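DUF574 domain-containing protein (Thermobifida fusca, PDB 2QE6) binds S-adenosylmethionine and is probably a methyltransferase of the Rossmann-like class, with an unidentified methyl acceptor. Local coordinates at residues R62-R67 and A245-D250; V69-G74 and G189-M194. The protein carries 1 engineered substitution. All coordinates share one frame; numbering follows the deposited sequence. Where two conformers were deposited one is given.

Interaction 1 (R62-R67 and A245-D250); sequences RKVLVR and ALWRPD. With SAM (S-adenosylmethionine), chain F.
Arg67 lays the NE edge of its guanidinium against the carbonyl oxygen of Trp247, joining helix 54-75 to the loop between strands 235-243 and 265-271. Two N-H groups converge on that single oxygen: Arg67 NE lies 2.9 Å from Trp247 O, nearly along the C=O axis, and Arg67 NH2 reaches the same Trp247 O at 2.8 Å, tilted from the carbonyl plane. The acceptor sits almost exactly in the guanidinium plane. A bend at chi3 (-54°) turns this edge to the loop, where NE also makes a weak bond to Arg248 O. Val64 CA lies above one guanidinium face, offset toward its rim, while Val64 CG2 abuts Trp247 CB at 3.7 Å, the two side chains crossing at about a right angle. Asp250 slants past Arg67, its OD2 3.6 Å from Arg67 CD, with the carboxylate turned 73° from the guanidinium. A water accepts from Arg67 NH1 and donates to Asp250 OD1, while Asp250 OD2 forms a salt bridge with Arg70. Five residues earlier, Arg62 NH1 donates to the SAM carboxylate oxygen O at 2.7 Å. A methionine in place of Arg67 would probably leave Trp247 O without either donor and the loop less firmly tied to the helix. The chemistry is thus a cationic side chain gripping one loop carbonyl with two N-H groups and a second only weakly, while Asp250's opposite charge probably adds a weak attraction.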
ATOM      1  N   ARG A  62      -3.249  -5.732  -5.293  1.00 36.61           N
ATOM      2  CA  ARG A  62      -4.105  -6.301  -4.244  1.00 35.52           C
ATOM      3  C   ARG A  62      -3.809  -7.761  -3.965  1.00 36.04           C
ATOM      4  O   ARG A  62      -3.787  -8.150  -2.821  1.00 37.72           O
ATOM      5  CB  ARG A  62      -5.584  -6.135  -4.574  1.00 36.08           C
ATOM      6  CG  ARG A  62      -5.984  -4.671  -4.639  1.00 36.20           C
ATOM      7  CD  ARG A  62      -5.578  -3.919  -3.380  1.00 43.07           C
ATOM      8  NE  ARG A  62      -6.217  -4.515  -2.198  1.00 32.20           N
ATOM      9  CZ  ARG A  62      -6.326  -3.929  -1.009  1.00 43.05           C
ATOM     10  NH1 ARG A  62      -5.827  -2.719  -0.801  1.00 41.10           N
ATOM     11  NH2 ARG A  62      -6.954  -4.571  -0.019  1.00 39.48           N
ATOM     12  N   LYS A  63      -3.605  -8.561  -5.000  1.00 37.23           N
ATOM     13  CA  LYS A  63      -3.241  -9.957  -4.819  1.00 36.46           C
ATOM     14  C   LYS A  63      -1.886 -10.117  -4.082  1.00 36.69           C
ATOM     15  O   LYS A  63      -1.753 -10.992  -3.261  1.00 31.34           O
ATOM     16  CB  LYS A  63      -3.195 -10.697  -6.167  1.00 36.78           C
ATOM     17  CG  LYS A  63      -4.552 -10.972  -6.871  1.00 39.79           C
ATOM     18  CD  LYS A  63      -4.241 -11.538  -8.260  1.00 39.63           C
ATOM     19  CE  LYS A  63      -5.392 -12.146  -8.986  1.00 54.70           C
ATOM     20  NZ  LYS A  63      -4.909 -12.466 -10.389  1.00 56.85           N
ATOM     21  N   VAL A  64      -0.867  -9.299  -4.372  1.00 32.05           N
ATOM     22  CA  VAL A  64       0.387  -9.428  -3.619  1.00 31.56           C
ATOM     23  C   VAL A  64       0.241  -8.928  -2.191  1.00 32.87           C
ATOM     24  O   VAL A  64       0.928  -9.413  -1.297  1.00 33.67           O
ATOM     25  CB  VAL A  64       1.608  -8.712  -4.310  1.00 35.16           C
ATOM     26  CG1 VAL A  64       1.552  -7.240  -4.145  1.00 37.12           C
ATOM     27  CG2 VAL A  64       2.911  -9.263  -3.780  1.00 34.54           C
ATOM     28  N   LEU A  65      -0.641  -7.958  -1.969  1.00 34.61           N
ATOM     29  CA  LEU A  65      -0.944  -7.500  -0.621  1.00 36.59           C
ATOM     30  C   LEU A  65      -1.428  -8.690   0.197  1.00 35.71           C
ATOM     31  O   LEU A  65      -0.958  -8.926   1.305  1.00 36.71           O
ATOM     32  CB  LEU A  65      -2.008  -6.395  -0.618  1.00 36.30           C
ATOM     33  CG  LEU A  65      -2.499  -5.809   0.723  1.00 36.00           C
ATOM     34  CD1 LEU A  65      -3.047  -4.423   0.408  1.00 33.95           C
ATOM     35  CD2 LEU A  65      -3.553  -6.694   1.423  1.00 35.23           C
ATOM     36  N   VAL A  66      -2.363  -9.437  -0.366  1.00 34.20           N
ATOM     37  CA  VAL A  66      -2.926 -10.602   0.337  1.00 30.60           C
ATOM     38  C   VAL A  66      -1.858 -11.679   0.614  1.00 31.34           C
ATOM     39  O   VAL A  66      -1.730 -12.183   1.745  1.00 34.08           O
ATOM     40  CB  VAL A  66      -4.116 -11.208  -0.460  1.00 32.83           C
ATOM     41  CG1 VAL A  66      -4.515 -12.562   0.121  1.00 24.59           C
ATOM     42  CG2 VAL A  66      -5.341 -10.253  -0.467  1.00 32.96           C
ATOM     43  N   ARG A  67      -1.110 -12.057  -0.420  1.00 33.51           N
ATOM     44  CA  ARG A  67      -0.030 -13.026  -0.267  1.00 32.33           C
ATOM     45  C   ARG A  67       1.024 -12.576   0.754  1.00 31.17           C
ATOM     46  O   ARG A  67       1.537 -13.393   1.515  1.00 31.96           O
ATOM     47  CB  ARG A  67       0.640 -13.356  -1.619  1.00 33.35           C
ATOM     48  CG  ARG A  67      -0.290 -13.964  -2.659  1.00 27.27           C
ATOM     49  CD  ARG A  67       0.445 -14.686  -3.787  1.00 32.63           C
ATOM     50  NE  ARG A  67       1.436 -13.831  -4.430  1.00 28.85           N
ATOM     51  CZ  ARG A  67       1.144 -12.880  -5.317  1.00 36.47           C
ATOM     52  NH1 ARG A  67      -0.117 -12.644  -5.679  1.00 35.42           N
ATOM     53  NH2 ARG A  67       2.116 -12.139  -5.843  1.00 32.01           N
ATOM     54  N   ALA A 245       3.405  -9.806  -9.574  1.00 35.82           N
ATOM     55  CA  ALA A 245       2.833 -11.137  -9.807  1.00 34.65           C
ATOM     56  C   ALA A 245       3.848 -12.293  -9.533  1.00 35.04           C
ATOM     57  O   ALA A 245       3.454 -13.455  -9.394  1.00 37.01           O
ATOM     58  CB  ALA A 245       2.315 -11.235 -11.217  1.00 35.39           C
ATOM     59  N   LEU A 246       5.139 -11.937  -9.499  1.00 35.31           N
ATOM     60  CA  LEU A 246       6.234 -12.877  -9.287  1.00 35.41           C
ATOM     61  C   LEU A 246       6.585 -13.045  -7.798  1.00 35.59           C
ATOM     62  O   LEU A 246       7.421 -13.878  -7.444  1.00 33.13           O
ATOM     63  CB  LEU A 246       7.483 -12.402 -10.070  1.00 33.93           C
ATOM     64  CG  LEU A 246       7.390 -12.298 -11.595  1.00 36.08           C
ATOM     65  CD1 LEU A 246       8.741 -11.879 -12.235  1.00 30.54           C
ATOM     66  CD2 LEU A 246       6.911 -13.601 -12.223  1.00 35.18           C
ATOM     67  N   TRP A 247       5.948 -12.275  -6.917  1.00 34.72           N
ATOM     68  CA  TRP A 247       6.287 -12.358  -5.494  1.00 33.46           C
ATOM     69  C   TRP A 247       5.526 -13.499  -4.841  1.00 34.07           C
ATOM     70  O   TRP A 247       4.336 -13.378  -4.619  1.00 33.36           O
ATOM     71  CB  TRP A 247       6.047 -11.027  -4.746  1.00 35.86           C
ATOM     72  CG  TRP A 247       6.726 -11.026  -3.378  1.00 32.64           C
ATOM     73  CD1 TRP A 247       7.958 -10.553  -3.097  1.00 35.64           C
ATOM     74  CD2 TRP A 247       6.205 -11.550  -2.142  1.00 33.01           C
ATOM     75  NE1 TRP A 247       8.248 -10.745  -1.770  1.00 35.72           N
ATOM     76  CE2 TRP A 247       7.195 -11.364  -1.161  1.00 32.33           C
ATOM     77  CE3 TRP A 247       5.027 -12.178  -1.784  1.00 35.94           C
ATOM     78  CZ2 TRP A 247       7.033 -11.776   0.152  1.00 40.52           C
ATOM     79  CZ3 TRP A 247       4.864 -12.594  -0.466  1.00 39.45           C
ATOM     80  CH2 TRP A 247       5.854 -12.381   0.478  1.00 35.55           C
ATOM     81  N   ARG A 248       6.239 -14.592  -4.542  1.00 32.66           N
ATOM     82  CA  ARG A 248       5.644 -15.792  -3.972  1.00 34.19           C
ATOM     83  C   ARG A 248       4.264 -16.082  -4.495  1.00 35.33           C
ATOM     84  O   ARG A 248       3.295 -16.060  -3.741  1.00 38.39           O
ATOM     85  CB  ARG A 248       5.602 -15.682  -2.434  1.00 37.29           C
ATOM     86  CG  ARG A 248       6.983 -15.440  -1.828  1.00 38.13           C
ATOM     87  CD  ARG A 248       7.042 -15.813  -0.366  1.00 36.11           C
ATOM     88  NE  ARG A 248       8.374 -15.533   0.162  1.00 38.56           N
ATOM     89  CZ  ARG A 248       8.887 -16.115   1.235  1.00 39.30           C
ATOM     90  NH1 ARG A 248       8.168 -16.994   1.929  1.00 41.55           N
ATOM     91  NH2 ARG A 248      10.112 -15.803   1.624  1.00 43.47           N
ATOM     92  N   PRO A 249       4.162 -16.416  -5.780  1.00 37.16           N
ATOM     93  CA  PRO A 249       2.865 -16.650  -6.394  1.00 39.79           C
ATOM     94  C   PRO A 249       2.203 -17.907  -5.850  1.00 42.16           C
ATOM     95  O   PRO A 249       2.899 -18.836  -5.459  1.00 39.60           O
ATOM     96  CB  PRO A 249       3.184 -16.810  -7.886  1.00 38.25           C
ATOM     97  CG  PRO A 249       4.593 -16.999  -7.992  1.00 43.57           C
ATOM     98  CD  PRO A 249       5.270 -16.619  -6.711  1.00 42.00           C
ATOM     99  N   ASP A 250       0.882 -17.927  -5.785  1.00 46.10           N
ATOM    100  CA  ASP A 250       0.187 -19.142  -5.343  1.00 53.79           C
ATOM    101  C   ASP A 250      -0.704 -19.682  -6.469  1.00 59.44           C
ATOM    102  O   ASP A 250      -1.790 -20.206  -6.255  1.00 62.11           O
ATOM    103  CB  ASP A 250      -0.540 -18.950  -3.981  1.00 54.43           C
ATOM    104  CG  ASP A 250      -1.497 -17.774  -3.948  1.00 57.36           C
ATOM    105  OD1 ASP A 250      -1.986 -17.328  -5.002  1.00 64.04           O
ATOM    106  OD2 ASP A 250      -1.782 -17.299  -2.838  1.00 62.31           O
TER
HETATM  107  N   SAM F 400      -2.189   0.524   0.028  1.00 28.40           N
HETATM  108  CA  SAM F 400      -3.383   0.228  -0.858  1.00 30.21           C
HETATM  109  C   SAM F 400      -3.014  -0.855  -1.847  1.00 31.01           C
HETATM  110  O   SAM F 400      -3.879  -1.590  -2.311  1.00 31.59           O
HETATM  111  OXT SAM F 400      -1.840  -0.986  -2.218  1.00 28.67           O
HETATM  112  CB  SAM F 400      -3.928   1.409  -1.683  1.00 27.39           C
HETATM  113  CG  SAM F 400      -2.976   1.991  -2.740  1.00 28.67           C
HETATM  114  SD  SAM F 400      -3.543   3.513  -3.570  1.00 14.44           S
HETATM  115  CE  SAM F 400      -5.123   3.635  -2.696  1.00 42.41           C
HETATM  116  C5' SAM F 400      -2.593   4.656  -2.547  1.00 31.89           C
HETATM  117  C4' SAM F 400      -3.128   5.140  -1.192  1.00 30.30           C
HETATM  118  O4' SAM F 400      -2.093   5.842  -0.497  1.00 27.71           O
HETATM  119  C3' SAM F 400      -4.300   6.129  -1.296  1.00 32.41           C
HETATM  120  O3' SAM F 400      -5.392   5.718  -0.492  1.00 30.91           O
HETATM  121  C2' SAM F 400      -3.761   7.483  -0.864  1.00 33.81           C
HETATM  122  O2' SAM F 400      -4.743   8.382  -0.333  1.00 31.21           O
HETATM  123  C1' SAM F 400      -2.661   7.024   0.087  1.00 29.72           C
HETATM  124  N9  SAM F 400      -1.645   8.067   0.232  1.00 29.41           N
HETATM  125  C8  SAM F 400      -0.796   8.612  -0.730  1.00 33.38           C
HETATM  126  N7  SAM F 400      -0.013   9.548  -0.133  1.00 31.49           N
HETATM  127  C5  SAM F 400      -0.348   9.584   1.196  1.00 32.06           C
HETATM  128  C6  SAM F 400       0.158  10.341   2.264  1.00 23.54           C
HETATM  129  N6  SAM F 400       1.141  11.254   2.033  1.00 27.93           N
HETATM  130  N1  SAM F 400      -0.399  10.132   3.514  1.00 31.12           N
HETATM  131  C2  SAM F 400      -1.429   9.194   3.732  1.00 26.56           C
HETATM  132  N3  SAM F 400      -1.935   8.451   2.669  1.00 27.77           N
HETATM  133  C4  SAM F 400      -1.376   8.653   1.431  1.00 34.31           C
HETATM  134  O   HOH W   1      -2.673 -14.455  -5.549  1.00 30.27           O

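Interaction 2 (V69-G74 and G189-M194); sequences VRFLAG and GSYLFM
Val69 and Phe193 begin a buried helix-on-sheet contact in the Rossmann-like methyltransferase fold, in which helix 54-75 packs alongside strand 191-197 of the central sheet. The local axes run nearly antiparallel, at 168°, with a closest approach of 10.8 Å, and the interface is made of apolar groups. Val69 offers CG2 to Phe193 CE2 at 4.2 Å, and its backbone N also lies against that ring atom. Outside the two segments, Val69 continues onto Val97 of helix 94-101 and Met162 of strand 160-163, so it also touches the neighbouring helix and the adjacent parallel strand. Phe71 reaches toward the strand and brings CE2 to within 4.2 Å of Tyr191 CE2, an apolar contact between the two side chains. Ile269 of strand 265-271 touches both of these residues, and Arg248 makes a cation-pi contact with Phe71.

Leu72 fills the position between the two strand aromatics and divides its methyl groups between them. CG stands anti to the carbonyl carbon (chi1 -73°), and from there the branches spread: CD1 meets Phe193 CD2 at 4.0 Å, the two side chains crossing at a slant, whereas CD2 turns to Tyr191. The Leu72 and Tyr191 side chains run past each other head to tail, with the CD2 methyl over the ring face in a CH-pi contact. Leu72 CD2 lies 3.9 Å from the Tyr191 ring centroid, displaced toward the root of the ring, where its closest atom is Tyr191 CG at 3.4 Å.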
ATOM      1  N   VAL A  69       0.644 -10.260   3.295  1.00 39.02           N
ATOM      2  CA  VAL A  69       0.093 -10.198   4.636  1.00 36.21           C
ATOM      3  C   VAL A  69      -0.061 -11.614   5.185  1.00 37.53           C
ATOM      4  O   VAL A  69       0.193 -11.845   6.348  1.00 38.36           O
ATOM      5  CB  VAL A  69      -1.204  -9.390   4.676  1.00 37.04           C
ATOM      6  CG1 VAL A  69      -1.852  -9.507   6.003  1.00 30.22           C
ATOM      7  CG2 VAL A  69      -0.915  -7.934   4.327  1.00 33.60           C
ATOM      8  N   ARG A  70      -0.481 -12.558   4.345  1.00 37.33           N
ATOM      9  CA  ARG A  70      -0.591 -13.959   4.750  0.50 36.57           C
ATOM     10  C   ARG A  70       0.773 -14.520   5.161  1.00 35.63           C
ATOM     11  O   ARG A  70       0.875 -15.245   6.143  1.00 34.62           O
ATOM     12  CB  ARG A  70      -1.201 -14.809   3.629  0.50 36.35           C
ATOM     13  CG  ARG A  70      -1.443 -16.260   4.024  0.50 37.53           C
ATOM     14  CD  ARG A  70      -2.037 -17.085   2.891  0.50 39.18           C
ATOM     15  NE  ARG A  70      -1.140 -17.143   1.735  0.50 36.13           N
ATOM     16  CZ  ARG A  70      -1.472 -16.851   0.480  0.50 31.36           C
ATOM     17  NH1 ARG A  70      -2.707 -16.474   0.169  0.50 28.98           N
ATOM     18  NH2 ARG A  70      -0.553 -16.950  -0.473  0.50 29.55           N
ATOM     19  N   PHE A  71       1.831 -14.174   4.417  1.00 35.03           N
ATOM     20  CA  PHE A  71       3.193 -14.580   4.794  1.00 34.56           C
ATOM     21  C   PHE A  71       3.565 -14.003   6.169  1.00 34.26           C
ATOM     22  O   PHE A  71       4.039 -14.713   7.065  1.00 36.70           O
ATOM     23  CB  PHE A  71       4.219 -14.137   3.730  1.00 35.33           C
ATOM     24  CG  PHE A  71       5.637 -14.092   4.229  1.00 31.54           C
ATOM     25  CD1 PHE A  71       6.381 -15.242   4.352  1.00 34.46           C
ATOM     26  CD2 PHE A  71       6.243 -12.878   4.526  1.00 39.76           C
ATOM     27  CE1 PHE A  71       7.708 -15.200   4.824  1.00 34.90           C
ATOM     28  CE2 PHE A  71       7.551 -12.835   5.018  1.00 35.75           C
ATOM     29  CZ  PHE A  71       8.278 -13.989   5.155  1.00 37.98           C
ATOM     30  N   LEU A  72       3.310 -12.721   6.343  1.00 35.23           N
ATOM     31  CA  LEU A  72       3.704 -12.009   7.558  1.00 34.75           C
ATOM     32  C   LEU A  72       2.975 -12.493   8.787  1.00 34.65           C
ATOM     33  O   LEU A  72       3.597 -12.723   9.829  1.00 34.07           O
ATOM     34  CB  LEU A  72       3.464 -10.514   7.379  1.00 33.87           C
ATOM     35  CG  LEU A  72       4.426  -9.785   6.460  1.00 37.62           C
ATOM     36  CD1 LEU A  72       3.890  -8.405   6.124  1.00 31.04           C
ATOM     37  CD2 LEU A  72       5.870  -9.743   7.025  1.00 33.43           C
ATOM     38  N   ALA A  73       1.650 -12.658   8.671  1.00 33.44           N
ATOM     39  CA  ALA A  73       0.802 -12.966   9.841  1.00 33.89           C
ATOM     40  C   ALA A  73       0.838 -14.452  10.221  1.00 34.47           C
ATOM     41  O   ALA A  73       0.570 -14.824  11.376  1.00 37.61           O
ATOM     42  CB  ALA A  73      -0.640 -12.493   9.575  1.00 32.54           C
ATOM     43  N   GLY A  74       1.142 -15.299   9.242  1.00 36.02           N
ATOM     44  CA  GLY A  74       1.213 -16.731   9.442  1.00 36.69           C
ATOM     45  C   GLY A  74       2.634 -17.176   9.693  1.00 38.61           C
ATOM     46  O   GLY A  74       3.069 -17.287  10.831  1.00 42.86           O
ATOM     47  N   GLY A 189      13.444  -8.105  13.971  1.00 33.72           N
ATOM     48  CA  GLY A 189      12.472  -9.174  13.731  1.00 32.52           C
ATOM     49  C   GLY A 189      11.223  -8.642  13.082  1.00 32.49           C
ATOM     50  O   GLY A 189      10.321  -9.399  12.772  1.00 30.36           O
ATOM     51  N   SER A 190      11.211  -7.331  12.842  1.00 31.82           N
ATOM     52  CA  SER A 190      10.117  -6.658  12.197  1.00 31.22           C
ATOM     53  C   SER A 190      10.288  -6.735  10.687  1.00 33.36           C
ATOM     54  O   SER A 190      11.354  -7.123  10.197  1.00 32.54           O
ATOM     55  CB  SER A 190      10.107  -5.213  12.651  1.00 30.86           C
ATOM     56  OG  SER A 190       9.663  -5.118  13.993  1.00 30.10           O
ATOM     57  N   TYR A 191       9.247  -6.346   9.963  1.00 34.68           N
ATOM     58  CA  TYR A 191       9.292  -6.322   8.508  1.00 35.08           C
ATOM     59  C   TYR A 191       8.814  -4.996   7.949  1.00 36.77           C
ATOM     60  O   TYR A 191       8.021  -4.301   8.584  1.00 35.17           O
ATOM     61  CB  TYR A 191       8.432  -7.451   7.938  1.00 34.92           C
ATOM     62  CG  TYR A 191       8.920  -8.843   8.290  1.00 31.78           C
ATOM     63  CD1 TYR A 191       8.621  -9.412   9.497  1.00 27.10           C
ATOM     64  CD2 TYR A 191       9.696  -9.581   7.391  1.00 28.26           C
ATOM     65  CE1 TYR A 191       9.051 -10.714   9.817  1.00 31.21           C
ATOM     66  CE2 TYR A 191      10.131 -10.864   7.685  1.00 36.26           C
ATOM     67  CZ  TYR A 191       9.795 -11.427   8.905  1.00 34.53           C
ATOM     68  OH  TYR A 191      10.241 -12.672   9.215  1.00 33.86           O
ATOM     69  N   LEU A 192       9.341  -4.654   6.767  1.00 36.34           N
ATOM     70  CA  LEU A 192       8.836  -3.594   5.903  1.00 35.58           C
ATOM     71  C   LEU A 192       8.356  -4.228   4.593  1.00 36.37           C
ATOM     72  O   LEU A 192       9.123  -4.939   3.937  1.00 33.16           O
ATOM     73  CB  LEU A 192       9.942  -2.584   5.598  1.00 33.88           C
ATOM     74  CG  LEU A 192       9.595  -1.353   4.750  1.00 37.83           C
ATOM     75  CD1 LEU A 192       8.548  -0.505   5.412  1.00 39.73           C
ATOM     76  CD2 LEU A 192      10.903  -0.562   4.471  1.00 32.30           C
ATOM     77  N   PHE A 193       7.084  -4.016   4.263  1.00 34.50           N
ATOM     78  CA  PHE A 193       6.432  -4.554   3.037  1.00 34.90           C
ATOM     79  C   PHE A 193       6.038  -3.326   2.188  1.00 37.95           C
ATOM     80  O   PHE A 193       5.250  -2.492   2.632  1.00 37.11           O
ATOM     81  CB  PHE A 193       5.218  -5.393   3.483  1.00 34.17           C
ATOM     82  CG  PHE A 193       4.363  -5.980   2.379  1.00 31.21           C
ATOM     83  CD1 PHE A 193       4.798  -6.091   1.065  1.00 36.71           C
ATOM     84  CD2 PHE A 193       3.110  -6.525   2.707  1.00 35.30           C
ATOM     85  CE1 PHE A 193       4.008  -6.699   0.089  1.00 34.96           C
ATOM     86  CE2 PHE A 193       2.306  -7.110   1.728  1.00 34.30           C
ATOM     87  CZ  PHE A 193       2.772  -7.215   0.410  1.00 32.56           C
HETATM   88  N   MSE A 194       6.639  -3.165   1.002  1.00 35.77           N
HETATM   89  CA  MSE A 194       6.270  -2.082   0.121  1.00 35.71           C
HETATM   90  C   MSE A 194       6.023  -2.561  -1.302  1.00 34.23           C
HETATM   91  O   MSE A 194       6.597  -3.567  -1.733  1.00 36.16           O
HETATM   92  CB  MSE A 194       7.402  -1.040   0.060  1.00 35.05           C
HETATM   93  CG  MSE A 194       7.899  -0.627   1.428  1.00 42.33           C
HETATM   94 SE   MSE A 194       8.968   0.993   1.333  0.75 36.43          SE
HETATM   95  CE  MSE A 194      10.682   0.262   0.723  1.00 39.33           C
TER

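How the interactions relate
Helix 54-75 supplies one side of both contacts, whose centres are 12 Å apart: interaction 1 holds it to the loop after strand 235-243, and interaction 2 beds its next turns on strand 191-197. They meet directly. Asp250 OD2 of interaction 1 bonds to Arg70 NH2 of interaction 2 at 2.7 Å in a salt bridge, Arg248 packs on Phe71, and Phe193 CZ lies 3.3 Å from Val64 O. The SAM pocket is at the interaction 1 end of the helix, where Arg62 binds the ligand; the Phe193 side chain is about 8 Å from SAM and does not touch it, so interaction 2 is structural packing beside the pocket.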